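Local coordinates for glycoside Hydrolase (Bacteroides uniformis, PDB 5TA0), which probably hydrolyses agarose-type galactans as a family 86 glycoside hydrolase of a human gut symbiont, and binds neoagarooctaose, at residues A[459-464]-A[511-516]. Numbering follows the deposited sequence.
Sequences LNLSVN and ICYNFD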
ATOM      1  N   LEU A 459       4.897  19.072 -19.321  1.00 15.09           N
ATOM      2  CA  LEU A 459       4.654  17.833 -20.028  1.00 14.98           C
ATOM      3  C   LEU A 459       4.193  18.094 -21.449  1.00 15.64           C
ATOM      4  O   LEU A 459       3.384  19.005 -21.682  1.00 16.13           O
ATOM      5  CB  LEU A 459       3.555  17.017 -19.336  1.00 14.55           C
ATOM      6  CG  LEU A 459       3.681  16.782 -17.837  1.00 14.78           C
ATOM      7  CD1 LEU A 459       2.466  16.039 -17.315  1.00 15.35           C
ATOM      8  CD2 LEU A 459       4.959  16.046 -17.500  1.00 15.04           C
ATOM      9  N   ASN A 460       4.711  17.303 -22.382  0.50 16.03           N
ATOM     10  CA  ASN A 460       4.210  17.261 -23.750  0.50 16.91           C
ATOM     11  C   ASN A 460       3.476  15.934 -23.915  0.50 16.28           C
ATOM     12  O   ASN A 460       4.083  14.874 -23.782  0.50 16.44           O
ATOM     13  CB  ASN A 460       5.365  17.381 -24.755  0.50 17.98           C
ATOM     14  CG  ASN A 460       6.052  18.741 -24.709  0.50 19.72           C
ATOM     15  OD1 ASN A 460       5.421  19.774 -24.453  0.50 19.56           O
ATOM     16  ND2 ASN A 460       7.353  18.744 -24.961  0.50 20.94           N
ATOM     17  N   LEU A 461       2.173  16.014 -24.185  1.00 16.39           N
ATOM     18  CA  LEU A 461       1.275  14.851 -24.232  1.00 16.46           C
ATOM     19  C   LEU A 461       1.029  14.369 -25.655  1.00 16.65           C
ATOM     20  O   LEU A 461       0.696  15.179 -26.527  1.00 17.45           O
ATOM     21  CB  LEU A 461      -0.090  15.175 -23.606  1.00 17.79           C
ATOM     22  CG  LEU A 461      -0.113  15.567 -22.117  1.00 19.37           C
ATOM     23  CD1 LEU A 461       0.406  16.963 -21.849  1.00 21.20           C
ATOM     24  CD2 LEU A 461      -1.526  15.445 -21.576  1.00 20.18           C
ATOM     25  N   SER A 462       1.173  13.059 -25.875  1.00 16.24           N
ATOM     26  CA  SER A 462       0.801  12.414 -27.145  1.00 17.07           C
ATOM     27  C   SER A 462      -0.198  11.300 -26.881  1.00 16.71           C
ATOM     28  O   SER A 462       0.018  10.483 -25.997  1.00 16.26           O
ATOM     29  CB  SER A 462       2.034  11.853 -27.846  1.00 18.36           C
ATOM     30  OG  SER A 462       2.937  12.892 -28.177  1.00 22.04           O
ATOM     31  N   VAL A 463      -1.294  11.272 -27.631  1.00 16.05           N
ATOM     32  CA  VAL A 463      -2.300  10.225 -27.519  1.00 16.33           C
ATOM     33  C   VAL A 463      -2.320   9.483 -28.839  1.00 16.75           C
ATOM     34  O   VAL A 463      -2.635  10.078 -29.876  1.00 17.45           O
ATOM     35  CB  VAL A 463      -3.696  10.772 -27.176  1.00 16.47           C
ATOM     36  CG1 VAL A 463      -4.692   9.628 -27.017  1.00 17.17           C
ATOM     37  CG2 VAL A 463      -3.640  11.619 -25.905  1.00 17.41           C
ATOM     38  N   ASN A 464      -1.930   8.213 -28.813  1.00 16.49           N
ATOM     39  CA  ASN A 464      -1.762   7.395 -30.016  1.00 17.67           C
ATOM     40  C   ASN A 464      -2.739   6.255 -30.001  1.00 17.17           C
ATOM     41  O   ASN A 464      -3.199   5.816 -28.935  1.00 14.82           O
ATOM     42  CB  ASN A 464      -0.349   6.811 -30.089  1.00 20.04           C
ATOM     43  CG  ASN A 464       0.739   7.860 -29.953  1.00 23.65           C
ATOM     44  OD1 ASN A 464       1.644   7.732 -29.122  1.00 27.87           O
ATOM     45  ND2 ASN A 464       0.659   8.900 -30.765  1.00 24.92           N
ATOM     46  N   ILE A 511      -6.646  13.029 -16.423  1.00 10.57           N
ATOM     47  CA  ILE A 511      -7.173  13.609 -17.673  1.00 11.35           C
ATOM     48  C   ILE A 511      -8.181  12.622 -18.217  1.00 11.96           C
ATOM     49  O   ILE A 511      -7.873  11.446 -18.417  1.00 11.41           O
ATOM     50  CB  ILE A 511      -6.039  13.859 -18.669  1.00 12.15           C
ATOM     51  CG1 ILE A 511      -4.966  14.781 -18.065  1.00 13.14           C
ATOM     52  CG2 ILE A 511      -6.590  14.462 -19.969  1.00 12.23           C
ATOM     53  CD1 ILE A 511      -3.613  14.676 -18.694  1.00 14.65           C
ATOM     54  N   CYS A 512      -9.412  13.087 -18.400  1.00 12.11           N
ATOM     55  CA  CYS A 512     -10.518  12.246 -18.820  1.00 12.58           C
ATOM     56  C   CYS A 512     -10.863  12.578 -20.275  1.00 12.63           C
ATOM     57  O   CYS A 512     -11.363  13.664 -20.555  1.00 13.31           O
ATOM     58  CB  CYS A 512     -11.730  12.446 -17.903  1.00 12.80           C
ATOM     59  SG  CYS A 512     -11.351  12.393 -16.127  1.00 15.83           S
ATOM     60  N   TYR A 513     -10.570  11.654 -21.180  1.00 11.99           N
ATOM     61  CA  TYR A 513     -10.926  11.819 -22.607  1.00 12.62           C
ATOM     62  C   TYR A 513     -12.248  11.129 -22.831  1.00 13.76           C
ATOM     63  O   TYR A 513     -12.415   9.982 -22.425  1.00 14.92           O
ATOM     64  CB  TYR A 513      -9.881  11.210 -23.513  1.00 12.65           C
ATOM     65  CG  TYR A 513      -8.485  11.783 -23.373  1.00 13.11           C
ATOM     66  CD1 TYR A 513      -8.025  12.805 -24.196  1.00 13.40           C
ATOM     67  CD2 TYR A 513      -7.613  11.311 -22.407  1.00 13.94           C
ATOM     68  CE1 TYR A 513      -6.748  13.324 -24.081  1.00 13.88           C
ATOM     69  CE2 TYR A 513      -6.337  11.830 -22.273  1.00 13.86           C
ATOM     70  CZ  TYR A 513      -5.899  12.834 -23.106  1.00 13.82           C
ATOM     71  OH  TYR A 513      -4.634  13.327 -22.946  1.00 14.28           O
ATOM     72  N   ASN A 514     -13.206  11.811 -23.470  1.00 13.98           N
ATOM     73  CA  ASN A 514     -14.456  11.198 -23.857  1.00 15.03           C
ATOM     74  C   ASN A 514     -14.533  11.148 -25.385  1.00 14.12           C
ATOM     75  O   ASN A 514     -14.333  12.162 -26.053  1.00 15.37           O
ATOM     76  CB  ASN A 514     -15.634  11.970 -23.288  1.00 17.18           C
ATOM     77  CG  ASN A 514     -16.964  11.347 -23.651  1.00 19.94           C
ATOM     78  OD1 ASN A 514     -17.716  11.912 -24.439  1.00 23.96           O
ATOM     79  ND2 ASN A 514     -17.252  10.180 -23.110  1.00 21.45           N
ATOM     80  N   PHE A 515     -14.791   9.956 -25.920  1.00 13.30           N
ATOM     81  CA  PHE A 515     -14.871   9.747 -27.370  1.00 13.14           C
ATOM     82  C   PHE A 515     -16.307   9.497 -27.819  1.00 13.05           C
ATOM     83  O   PHE A 515     -17.158   9.086 -27.048  1.00 13.62           O
ATOM     84  CB  PHE A 515     -13.971   8.569 -27.762  1.00 12.90           C
ATOM     85  CG  PHE A 515     -12.514   8.877 -27.654  1.00 12.81           C
ATOM     86  CD1 PHE A 515     -11.803   9.383 -28.728  1.00 13.37           C
ATOM     87  CD2 PHE A 515     -11.829   8.678 -26.448  1.00 12.59           C
ATOM     88  CE1 PHE A 515     -10.449   9.663 -28.623  1.00 13.61           C
ATOM     89  CE2 PHE A 515     -10.481   8.963 -26.342  1.00 12.96           C
ATOM     90  CZ  PHE A 515      -9.774   9.462 -27.416  1.00 13.71           C
ATOM     91  N   ASP A 516     -16.555   9.771 -29.112  1.00 14.44           N
ATOM     92  CA  ASP A 516     -17.853   9.538 -29.744  1.00 15.54           C
ATOM     93  C   ASP A 516     -18.316   8.068 -29.583  1.00 13.89           C
ATOM     94  O   ASP A 516     -19.474   7.783 -29.324  1.00 13.59           O
ATOM     95  CB  ASP A 516     -17.776   9.791 -31.276  1.00 17.04           C
ATOM     96  CG  ASP A 516     -17.440  11.233 -31.681  1.00 20.51           C
ATOM     97  OD1 ASP A 516     -18.114  12.150 -31.213  1.00 20.82           O
ATOM     98  OD2 ASP A 516     -16.540  11.443 -32.555  1.00 23.69           O
TER
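V463 and L461, alternate residues on one strand, meet the phenol end of Y513 and the tip of I511 on another. The V463 methyl CG2 lies 3.6 Å from Y513 OH and 3.8 Å from Y513 CZ, approaching the ring obliquely as V463 faces Y513 from the opposing strand. V463 holds CG2 anti to its carbonyl carbon, with CG1 trans to the backbone N (chi1 -178°), and it is CG2 that meets the tyrosine. The ends of L461 and I511 meet head on, CD2 of L461 standing 3.6 Å from CD1 of I511. The same CD2 of L461 is 4.0 Å from Y513 OH, so the hydroxyl oxygen touches methyl groups of both residues of 459-464. In Y513, CG stands anti to the carbonyl carbon (chi1 -60°), which sends the phenol toward 459-464 and lets it bridge much of the gap between backbones whose CA atoms, V463 to Y513, are 10.1 Å apart. With an alanine here, V463 CG2 would probably lose its partner on 511-516, and L461 CD2 would keep only its I511 contact with that segment. The strand segments run in roughly the same direction, their axes inclined by 34° and 12.0 Å apart at closest, a separation bridged by side chains, consistent with a beta sandwich, the nine-strand sheet that holds both strands curling so that they face each other. Both belong to the porphyranase-type beta-sandwich domain. I473 of strand 472-481 touches both I511 and Y513, and F447 of strand 444-451 also packs on Y513; strand 457-464 is hydrogen-bonded between strands 25-30 and 500-503, and L31 adjoins V463.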